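Local coordinates for protein 3-deoxy-D-manno-octulosonate 8-phosphate phosphatase KdsC (Haemophilus influenzae, PDB 4HGP) that hydrolyses 3-deoxy-D-manno-octulosonate 8-phosphate to 3-deoxy-D-manno-octulosonate and inorganic phosphate, a magnesium-dependent step of lipopolysaccharide biosynthesis, at residues 3-8 and 156-161; 32-37 and 60-65; 107-112 and 128-133. All blocks are in the same frame, centred on the assembly; numbering follows the deposited sequence.

The three contacts sit at separate points round one haloacid dehalogenase-type domain, none touching another. Contact 1 is the most exposed: it ties the amino-terminal helix 2-5 to the end of helix 147-158, far from any annotated site, by a side-chain amide bonded to backbone carbonyls. Contacts 2 and 3 are buried and lie beside active-site residues and subunit interfaces, their centres about 22 Å apart. Contact 2 joins strand 30-37 to the start of helix 63-72 through aliphatic packing, with charged groups gathered at its edge. Contact 3 sets the loop after strand 102-106, which supplies a magnesium ligand, against helix 129-132. Contacts 2 and 3 both touch the third subunit, whereas contact 1 meets no other chain.

Contact 1: residues 3-8 and 156-161; sequences QKLENI and LQAQGK
The carboxamide of Q159 reaches across to the turn at residues 5-8 and gives its NE2 to two main-chain carbonyls. NE2 lies 2.9 Å from L5 O, with a nearly straight N-H...O angle of 176°, and the acceptor falls almost exactly in the amide plane. The second bond, NE2 to I8 O at 2.9 Å, is more bent; NE2 lies in both carbonyl planes, but on a lone pair only at I8 O. Two bonds from one NH2 group, both close to the plane of the amide, fix the rotation of that amide. The extended chain beyond CG (chi2 -178°) carries it out to the carbonyls. The acceptors belong to the first and last residues of a type I beta turn, L5 to I8, so a single side chain bridges the turn that leads off helix 2-5. In its own segment, Q159 is the first residue past helix 147-158, whose end is a Schellman motif with G160 at C-prime: K161 N bonds L156 O, and G160 N bonds Q157 O. Next to the polar bridge, the methyl of A158 points at L5, and the two CB atoms meet at 3.5 Å. L5 also packs on F122 of strand 120-123. E6 lays its CG 3.7 Å from A158 O, while Q2 NE2 bonds both E6 OE2 and A158 O.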
loop_
_atom_site.group_PDB
_atom_site.type_symbol
_atom_site.label_atom_id
_atom_site.label_comp_id
_atom_site.label_asym_id
_atom_site.label_seq_id
_atom_site.Cartn_x
_atom_site.Cartn_y
_atom_site.Cartn_z
ATOM N N GLN A 3 5.264 -21.517 -28.118
ATOM C CA GLN A 3 6.494 -21.904 -28.800
ATOM C C GLN A 3 7.714 -21.129 -28.313
ATOM O O GLN A 3 8.834 -21.640 -28.351
ATOM C CB GLN A 3 6.349 -21.805 -30.323
ATOM C CG GLN A 3 5.637 -23.006 -30.960
ATOM C CD GLN A 3 6.605 -24.080 -31.455
ATOM O OE1 GLN A 3 7.819 -23.865 -31.509
ATOM N NE2 GLN A 3 6.065 -25.246 -31.819
ATOM N N LYS A 4 7.507 -19.903 -27.849
ATOM C CA LYS A 4 8.616 -19.173 -27.254
ATOM C C LYS A 4 8.816 -19.568 -25.786
ATOM O O LYS A 4 9.943 -19.813 -25.356
ATOM C CB LYS A 4 8.482 -17.655 -27.453
ATOM C CG LYS A 4 7.116 -17.068 -27.178
ATOM C CD LYS A 4 6.885 -15.812 -28.027
ATOM C CE LYS A 4 7.990 -14.778 -27.832
ATOM N NZ LYS A 4 8.910 -14.631 -29.009
ATOM N N LEU A 5 7.716 -19.675 -25.042
ATOM C CA LEU A 5 7.749 -20.082 -23.632
ATOM C C LEU A 5 8.438 -21.426 -23.409
ATOM O O LEU A 5 9.045 -21.661 -22.366
ATOM C CB LEU A 5 6.322 -20.155 -23.085
ATOM C CG LEU A 5 5.831 -19.080 -22.119
ATOM C CD1 LEU A 5 6.453 -17.738 -22.420
ATOM C CD2 LEU A 5 4.313 -18.997 -22.171
ATOM N N GLU A 6 8.334 -22.300 -24.399
ATOM C CA GLU A 6 8.894 -23.644 -24.332
ATOM C C GLU A 6 10.415 -23.689 -24.331
ATOM O O GLU A 6 11.020 -24.644 -23.837
ATOM C CB GLU A 6 8.388 -24.464 -25.515
ATOM C CG GLU A 6 7.195 -25.302 -25.195
ATOM C CD GLU A 6 6.763 -26.172 -26.352
ATOM O OE1 GLU A 6 7.431 -26.163 -27.409
ATOM O OE2 GLU A 6 5.746 -26.869 -26.202
ATOM N N ASN A 7 11.037 -22.670 -24.905
ATOM C CA ASN A 7 12.481 -22.687 -25.076
ATOM C C ASN A 7 13.211 -21.666 -24.209
ATOM O O ASN A 7 14.376 -21.350 -24.453
ATOM C CB ASN A 7 12.831 -22.507 -26.554
ATOM C CG ASN A 7 12.287 -23.633 -27.423
ATOM O OD1 ASN A 7 12.223 -24.794 -27.001
ATOM N ND2 ASN A 7 11.896 -23.294 -28.645
ATOM N N ILE A 8 12.524 -21.156 -23.191
ATOM C CA ILE A 8 13.142 -20.219 -22.267
ATOM C C ILE A 8 14.022 -20.935 -21.244
ATOM O O ILE A 8 13.581 -21.869 -20.562
ATOM C CB ILE A 8 12.109 -19.324 -21.548
ATOM C CG1 ILE A 8 11.310 -18.504 -22.562
ATOM C CG2 ILE A 8 12.805 -18.408 -20.549
ATOM C CD1 ILE A 8 12.160 -17.832 -23.625
ATOM N N LEU A 156 6.850 -22.233 -16.719
ATOM C CA LEU A 156 6.901 -23.596 -16.204
ATOM C C LEU A 156 5.818 -24.493 -16.807
ATOM O O LEU A 156 6.099 -25.604 -17.249
ATOM C CB LEU A 156 6.794 -23.597 -14.677
ATOM C CG LEU A 156 7.976 -22.978 -13.936
ATOM C CD1 LEU A 156 7.798 -23.117 -12.444
ATOM C CD2 LEU A 156 9.279 -23.602 -14.384
ATOM N N GLN A 157 4.585 -24.008 -16.820
ATOM C CA GLN A 157 3.482 -24.790 -17.371
ATOM C C GLN A 157 3.645 -25.087 -18.865
ATOM O O GLN A 157 3.296 -26.168 -19.326
ATOM C CB GLN A 157 2.149 -24.105 -17.114
ATOM C CG GLN A 157 0.979 -24.901 -17.650
ATOM C CD GLN A 157 -0.297 -24.624 -16.906
ATOM O OE1 GLN A 157 -0.321 -24.640 -15.680
ATOM N NE2 GLN A 157 -1.369 -24.361 -17.643
ATOM N N ALA A 158 4.170 -24.120 -19.612
ATOM C CA ALA A 158 4.454 -24.313 -21.032
ATOM C C ALA A 158 5.432 -25.465 -21.232
ATOM O O ALA A 158 5.304 -26.239 -22.173
ATOM C CB ALA A 158 5.013 -23.057 -21.622
ATOM N N GLN A 159 6.394 -25.571 -20.318
ATOM C CA GLN A 159 7.430 -26.597 -20.374
ATOM C C GLN A 159 7.060 -27.860 -19.598
ATOM O O GLN A 159 7.903 -28.722 -19.378
ATOM C CB GLN A 159 8.770 -26.035 -19.880
ATOM C CG GLN A 159 9.191 -24.742 -20.588
ATOM C CD GLN A 159 10.540 -24.204 -20.129
ATOM O OE1 GLN A 159 11.247 -24.842 -19.351
ATOM N NE2 GLN A 159 10.901 -23.018 -20.616
ATOM N N GLY A 160 5.800 -27.968 -19.185
ATOM C CA GLY A 160 5.309 -29.180 -18.549
ATOM C C GLY A 160 5.741 -29.347 -17.105
ATOM O O GLY A 160 5.678 -30.450 -16.552
ATOM N N LYS A 161 6.169 -28.251 -16.480
ATOM C CA LYS A 161 6.772 -28.339 -15.156
ATOM C C LYS A 161 5.926 -27.676 -14.086
ATOM O O LYS A 161 6.456 -27.179 -13.095
ATOM C CB LYS A 161 8.167 -27.722 -15.165
ATOM C CG LYS A 161 8.923 -28.008 -16.436
ATOM C CD LYS A 161 10.422 -27.934 -16.246
ATOM C CE LYS A 161 11.131 -28.241 -17.555
ATOM N NZ LYS A 161 12.607 -28.346 -17.384
#

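Contact 2: residues 32-37 and 60-65; sequences AIKSFH and RDSPIL. With KDO (3-deoxy-alpha-D-manno-oct-2-ulopyranosonic acid), chain D.
Strand residues 32-37 and the first turn of helix 63-72 approach most closely at K34 and I64, whose CA atoms are 6.7 Å apart. Side chains of the helix start meet both side chains and backbone of the strand. K34 and I64 cross obliquely, with K34 CG against I64 CG2 at 3.6 Å; CG2 is anti to the backbone N of I64, leaving the other branch to carry CD1 to the strand, 3.4 Å from A32 O. Further along, the lysine chain bends at chi3 and chi4 (72° and 56°), and its CD passes 3.8 Å from L65 CB. L65 in turn sets CD1 4.1 Å from F36 CZ, the two side chains at about a right angle. S62 is the N-cap: its OG accepts from L65 N at 3.0 Å and shares a hydrogen bond with a water that accepts weakly from K34 NZ. The main partners of that ammonium are D16 and E31, through salt bridges. E31 also pairs with R60 NE, probably offsetting the like charges. O1A of the bound KDO comes obliquely at 2.7 Å from R60 NH1, consistent with the substrate-binding role inferred for this arginine, while the more distant O6 lies at the guanidinium edge, in the plane; V38 O, R68 NH2 and M178 O of the third subunit also bond this KDO. The helix start thus lies over one side of strand 30-37, which pairs with strand 23-27, while residues 34-37 form an antiparallel ladder with a strand of the second subunit.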
loop_
_atom_site.group_PDB
_atom_site.type_symbol
_atom_site.label_atom_id
_atom_site.label_comp_id
_atom_site.label_asym_id
_atom_site.label_seq_id
_atom_site.Cartn_x
_atom_site.Cartn_y
_atom_site.Cartn_z
ATOM N N ALA A 32 15.348 3.492 1.697
ATOM C CA ALA A 32 15.413 2.992 3.069
ATOM C C ALA A 32 14.736 1.636 3.211
ATOM O O ALA A 32 15.142 0.815 4.029
ATOM C CB ALA A 32 14.773 3.974 3.999
ATOM N N ILE A 33 13.690 1.420 2.419
ATOM C CA ILE A 33 12.997 0.135 2.358
ATOM C C ILE A 33 12.657 -0.183 0.907
ATOM O O ILE A 33 12.299 0.715 0.149
ATOM C CB ILE A 33 11.714 0.130 3.247
ATOM C CG1 ILE A 33 12.111 0.086 4.728
ATOM C CG2 ILE A 33 10.842 -1.063 2.933
ATOM C CD1 ILE A 33 10.942 -0.019 5.689
ATOM N N LYS A 34 12.841 -1.443 0.507
ATOM C CA LYS A 34 12.287 -1.931 -0.761
ATOM C C LYS A 34 11.301 -3.040 -0.439
ATOM O O LYS A 34 11.587 -3.905 0.389
ATOM C CB LYS A 34 13.365 -2.460 -1.718
ATOM C CG LYS A 34 14.453 -1.484 -2.098
ATOM C CD LYS A 34 15.328 -2.054 -3.197
ATOM C CE LYS A 34 14.605 -2.096 -4.534
ATOM N NZ LYS A 34 14.080 -0.769 -4.981
ATOM N N SER A 35 10.143 -3.008 -1.093
ATOM C CA SER A 35 9.100 -3.994 -0.853
ATOM C C SER A 35 8.981 -4.984 -2.026
ATOM O O SER A 35 8.556 -4.631 -3.122
ATOM C CB SER A 35 7.769 -3.288 -0.576
ATOM O OG SER A 35 7.886 -2.382 0.516
ATOM N N PHE A 36 9.386 -6.229 -1.788
ATOM C CA PHE A 36 9.268 -7.275 -2.793
ATOM C C PHE A 36 8.051 -8.139 -2.486
ATOM O O PHE A 36 7.436 -7.995 -1.439
ATOM C CB PHE A 36 10.551 -8.115 -2.848
ATOM C CG PHE A 36 11.803 -7.293 -3.027
ATOM C CD1 PHE A 36 12.263 -6.969 -4.292
ATOM C CD2 PHE A 36 12.513 -6.833 -1.925
ATOM C CE1 PHE A 36 13.407 -6.207 -4.448
ATOM C CE2 PHE A 36 13.654 -6.068 -2.078
ATOM C CZ PHE A 36 14.106 -5.765 -3.350
ATOM N N HIS A 37 7.680 -9.020 -3.394
ATOM C CA HIS A 37 6.502 -9.842 -3.141
ATOM C C HIS A 37 6.858 -11.312 -2.882
ATOM O O HIS A 37 7.663 -11.904 -3.596
ATOM C CB HIS A 37 5.503 -9.690 -4.285
ATOM C CG HIS A 37 4.166 -10.274 -3.977
ATOM N ND1 HIS A 37 3.087 -9.505 -3.599
ATOM C CD2 HIS A 37 3.743 -11.557 -3.944
ATOM C CE1 HIS A 37 2.052 -10.289 -3.366
ATOM N NE2 HIS A 37 2.425 -11.541 -3.561
ATOM N N ARG A 60 18.712 1.220 -10.884
ATOM C CA ARG A 60 19.071 1.654 -9.537
ATOM C C ARG A 60 19.847 0.566 -8.806
ATOM O O ARG A 60 19.707 -0.622 -9.101
ATOM C CB ARG A 60 17.823 2.015 -8.717
ATOM C CG ARG A 60 16.962 3.110 -9.311
ATOM C CD ARG A 60 15.988 3.629 -8.273
ATOM N NE ARG A 60 16.702 4.236 -7.155
ATOM C CZ ARG A 60 17.027 5.520 -7.082
ATOM N NH1 ARG A 60 16.691 6.353 -8.061
ATOM N NH2 ARG A 60 17.692 5.971 -6.028
ATOM N N ASP A 61 20.664 0.986 -7.845
ATOM C CA ASP A 61 21.426 0.061 -7.017
ATOM C C ASP A 61 21.265 0.483 -5.566
ATOM O O ASP A 61 21.189 1.676 -5.266
ATOM C CB ASP A 61 22.908 0.089 -7.400
ATOM C CG ASP A 61 23.707 -1.050 -6.766
ATOM O OD1 ASP A 61 23.175 -1.730 -5.872
ATOM O OD2 ASP A 61 24.874 -1.266 -7.166
ATOM N N SER A 62 21.227 -0.498 -4.675
ATOM C CA SER A 62 21.131 -0.258 -3.238
ATOM C C SER A 62 21.554 -1.513 -2.479
ATOM O O SER A 62 21.389 -2.627 -2.976
ATOM C CB SER A 62 19.701 0.122 -2.842
ATOM O OG SER A 62 18.846 -1.011 -2.871
ATOM N N PRO A 63 22.099 -1.339 -1.264
ATOM C CA PRO A 63 22.418 -2.490 -0.410
ATOM C C PRO A 63 21.177 -3.336 -0.112
ATOM O O PRO A 63 21.288 -4.552 0.074
ATOM C CB PRO A 63 22.929 -1.837 0.876
ATOM C CG PRO A 63 23.405 -0.491 0.459
ATOM C CD PRO A 63 22.483 -0.063 -0.638
ATOM N N ILE A 64 20.015 -2.688 -0.077
ATOM C CA ILE A 64 18.741 -3.371 0.133
ATOM C C ILE A 64 18.440 -4.355 -0.985
ATOM O O ILE A 64 18.083 -5.500 -0.729
ATOM C CB ILE A 64 17.572 -2.383 0.183
ATOM C CG1 ILE A 64 17.880 -1.234 1.142
ATOM C CG2 ILE A 64 16.287 -3.109 0.589
ATOM C CD1 ILE A 64 16.751 -0.260 1.285
ATOM N N LEU A 65 18.554 -3.891 -2.226
ATOM C CA LEU A 65 18.316 -4.751 -3.380
ATOM C C LEU A 65 19.349 -5.873 -3.424
ATOM O O LEU A 65 19.012 -7.037 -3.652
ATOM C CB LEU A 65 18.312 -3.938 -4.678
ATOM C CG LEU A 65 18.318 -4.701 -6.007
ATOM C CD1 LEU A 65 17.210 -5.748 -6.061
ATOM C CD2 LEU A 65 18.192 -3.744 -7.174
HETATM C C1 KDO D . 13.531 7.368 -9.900
HETATM O O1A KDO D . 14.340 7.380 -8.941
HETATM O O1B KDO D . 12.314 7.580 -9.685
HETATM C C2 KDO D . 13.996 7.083 -11.294
HETATM O O2 KDO D . 12.795 7.085 -12.167
HETATM C C3 KDO D . 14.734 7.930 -11.652
HETATM C C4 KDO D . 15.445 7.725 -12.696
HETATM O O4 KDO D . 16.788 8.388 -12.412
HETATM C C5 KDO D . 15.810 6.337 -13.074
HETATM O O5 KDO D . 16.993 6.123 -12.451
HETATM C C6 KDO D . 14.813 5.088 -12.792
HETATM O O6 KDO D . 14.639 5.716 -11.367
HETATM C C7 KDO D . 15.279 3.886 -12.771
HETATM O O7 KDO D . 16.674 3.906 -12.365
HETATM C C8 KDO D . 15.127 3.179 -14.170
HETATM O O8 KDO D . 15.219 1.797 -14.204
HETATM O O HOH W 1 17.409 -0.066 -5.505
#

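Contact 3: residues 107-112 and 128-133; sequences DDSVDL and PIYVKN. With MG (magnesium ion), chain B.
V131 of helix 129-132 pushes its two methyls against the backbone of the loop at D107 and D108, and this is the tight part of the contact. CG2 lies 3.6 Å from D108 C, while CG1, anti to the backbone N (chi1 165°), lies beside D107 C. Next to it the ring of P128 brings CD to within 3.1 Å of D107 O, a buried carbonyl oxygen for which the model offers no hydrogen-bond partner. L112 closes the other end with CD2 3.8 Å from Y130 O.

Around Y130 the packing gives way to polar, water-mediated contact. P128 CB, from the same segment, sits over one ring face, offset toward the rim; S109 OG approaches CE1 obliquely at 3.5 Å, and D108 OD1 stands farther off at the ring edge. A water donates to both D108 OD1 and Y130 OH, bridging the two segments. This side faces the third subunit, where D153 bonds the phenol, F165 O bonds S109 OG and R149 pairs with D108 OD2.

Within the loop, D111 OD2 accepts from D107 N and D108 N. The first meets it from above the carboxylate plane and the second on the anti lone pair, so one oxygen ties down the two residues that follow strand 102-106. D111 OD1 is held by K84 and Y104. D107 OD1 binds magnesium at 2.0 Å, beside D14 OD2 and D16 O, and R39 of the third subunit pairs with D107 OD2. The chemistry therefore implies that a first-shell ligand, D107, is held by a second-shell carboxylate: D111 probably positions the backbone of D107, while apolar atoms of P128 and V131 lie against the loop's backbone.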
loop_
_atom_site.group_PDB
_atom_site.type_symbol
_atom_site.label_atom_id
_atom_site.label_comp_id
_atom_site.label_asym_id
_atom_site.label_seq_id
_atom_site.Cartn_x
_atom_site.Cartn_y
_atom_site.Cartn_z
ATOM N N ASP A 107 8.567 -2.617 -17.039
ATOM C CA ASP A 107 7.378 -1.782 -16.855
ATOM C C ASP A 107 7.457 -0.367 -17.418
ATOM O O ASP A 107 6.467 0.360 -17.369
ATOM C CB ASP A 107 7.050 -1.649 -15.366
ATOM C CG ASP A 107 7.969 -0.665 -14.661
ATOM O OD1 ASP A 107 9.125 -1.042 -14.404
ATOM O OD2 ASP A 107 7.550 0.479 -14.371
ATOM N N ASP A 108 8.618 0.053 -17.906
ATOM C CA ASP A 108 8.779 1.446 -18.308
ATOM C C ASP A 108 9.745 1.596 -19.483
ATOM O O ASP A 108 10.353 0.625 -19.930
ATOM C CB ASP A 108 9.211 2.305 -17.106
ATOM C CG ASP A 108 8.882 3.788 -17.277
ATOM O OD1 ASP A 108 8.103 4.144 -18.189
ATOM O OD2 ASP A 108 9.399 4.600 -16.476
ATOM N N SER A 109 9.874 2.826 -19.966
ATOM C CA SER A 109 10.676 3.155 -21.140
ATOM C C SER A 109 12.102 2.596 -21.103
ATOM O O SER A 109 12.635 2.196 -22.140
ATOM C CB SER A 109 10.706 4.670 -21.324
ATOM O OG SER A 109 9.401 5.188 -21.507
ATOM N N VAL A 110 12.706 2.559 -19.915
ATOM C CA VAL A 110 14.091 2.112 -19.738
ATOM C C VAL A 110 14.242 0.641 -20.130
ATOM O O VAL A 110 15.340 0.161 -20.435
ATOM C CB VAL A 110 14.562 2.324 -18.276
ATOM C CG1 VAL A 110 13.834 1.378 -17.328
ATOM C CG2 VAL A 110 16.073 2.150 -18.147
ATOM N N ASP A 111 13.115 -0.058 -20.141
ATOM C CA ASP A 111 13.082 -1.474 -20.458
ATOM C C ASP A 111 12.927 -1.725 -21.950
ATOM O O ASP A 111 13.131 -2.842 -22.412
ATOM C CB ASP A 111 11.929 -2.131 -19.709
ATOM C CG ASP A 111 12.089 -2.041 -18.203
ATOM O OD1 ASP A 111 13.149 -2.455 -17.697
ATOM O OD2 ASP A 111 11.157 -1.559 -17.527
ATOM N N LEU A 112 12.550 -0.686 -22.694
ATOM C CA LEU A 112 12.364 -0.790 -24.142
ATOM C C LEU A 112 13.576 -1.369 -24.897
ATOM O O LEU A 112 13.392 -2.169 -25.805
ATOM C CB LEU A 112 11.944 0.553 -24.751
ATOM C CG LEU A 112 10.536 1.089 -24.474
ATOM C CD1 LEU A 112 10.370 2.447 -25.140
ATOM C CD2 LEU A 112 9.453 0.120 -24.929
ATOM N N PRO A 128 2.674 1.402 -19.020
ATOM C CA PRO A 128 2.041 2.365 -19.931
ATOM C C PRO A 128 1.815 1.737 -21.295
ATOM O O PRO A 128 2.416 0.708 -21.586
ATOM C CB PRO A 128 3.077 3.483 -20.036
ATOM C CG PRO A 128 4.360 2.826 -19.770
ATOM C CD PRO A 128 4.097 1.715 -18.801
ATOM N N ILE A 129 0.980 2.364 -22.114
ATOM C CA ILE A 129 0.595 1.807 -23.407
ATOM C C ILE A 129 1.800 1.559 -24.326
ATOM O O ILE A 129 1.878 0.532 -25.018
ATOM C CB ILE A 129 -0.486 2.687 -24.087
ATOM C CG1 ILE A 129 -1.109 1.971 -25.287
ATOM C CG2 ILE A 129 0.062 4.074 -24.465
ATOM C CD1 ILE A 129 -0.676 2.528 -26.625
ATOM N N TYR A 130 2.759 2.474 -24.301
ATOM C CA TYR A 130 3.923 2.368 -25.173
ATOM C C TYR A 130 4.880 1.256 -24.758
ATOM O O TYR A 130 5.756 0.877 -25.525
ATOM C CB TYR A 130 4.652 3.703 -25.273
ATOM C CG TYR A 130 4.768 4.458 -23.973
ATOM C CD1 TYR A 130 5.864 4.277 -23.132
ATOM C CD2 TYR A 130 3.796 5.376 -23.592
ATOM C CE1 TYR A 130 5.985 4.980 -21.947
ATOM C CE2 TYR A 130 3.903 6.080 -22.406
ATOM C CZ TYR A 130 5.002 5.878 -21.586
ATOM O OH TYR A 130 5.119 6.584 -20.407
ATOM N N VAL A 131 4.706 0.742 -23.542
ATOM C CA VAL A 131 5.464 -0.412 -23.079
ATOM C C VAL A 131 4.721 -1.695 -23.432
ATOM O O VAL A 131 5.329 -2.656 -23.909
ATOM C CB VAL A 131 5.747 -0.330 -21.569
ATOM C CG1 VAL A 131 6.191 -1.674 -21.031
ATOM C CG2 VAL A 131 6.802 0.739 -21.308
ATOM N N LYS A 132 3.405 -1.691 -23.215
ATOM C CA LYS A 132 2.543 -2.821 -23.559
ATOM C C LYS A 132 2.611 -3.146 -25.051
ATOM O O LYS A 132 2.548 -4.313 -25.444
ATOM C CB LYS A 132 1.097 -2.543 -23.142
ATOM C CG LYS A 132 0.941 -2.282 -21.656
ATOM C CD LYS A 132 -0.509 -2.213 -21.227
ATOM C CE LYS A 132 -0.638 -2.661 -19.776
ATOM N NZ LYS A 132 -2.041 -2.906 -19.300
ATOM N N ASN A 133 2.755 -2.107 -25.871
ATOM C CA ASN A 133 2.862 -2.259 -27.321
ATOM C C ASN A 133 4.139 -2.957 -27.759
ATOM O O ASN A 133 4.219 -3.513 -28.857
ATOM C CB ASN A 133 2.847 -0.893 -27.998
ATOM C CG ASN A 133 1.481 -0.267 -28.035
ATOM O OD1 ASN A 133 1.348 0.907 -28.379
ATOM N ND2 ASN A 133 0.454 -1.036 -27.686
HETATM MG MG MG B . 10.943 -0.584 -13.725
HETATM O O HOH W 2 10.210 1.328 -13.422
HETATM O O HOH W 3 5.487 5.252 -17.823
HETATM O O HOH W 4 11.722 -0.050 -15.565
#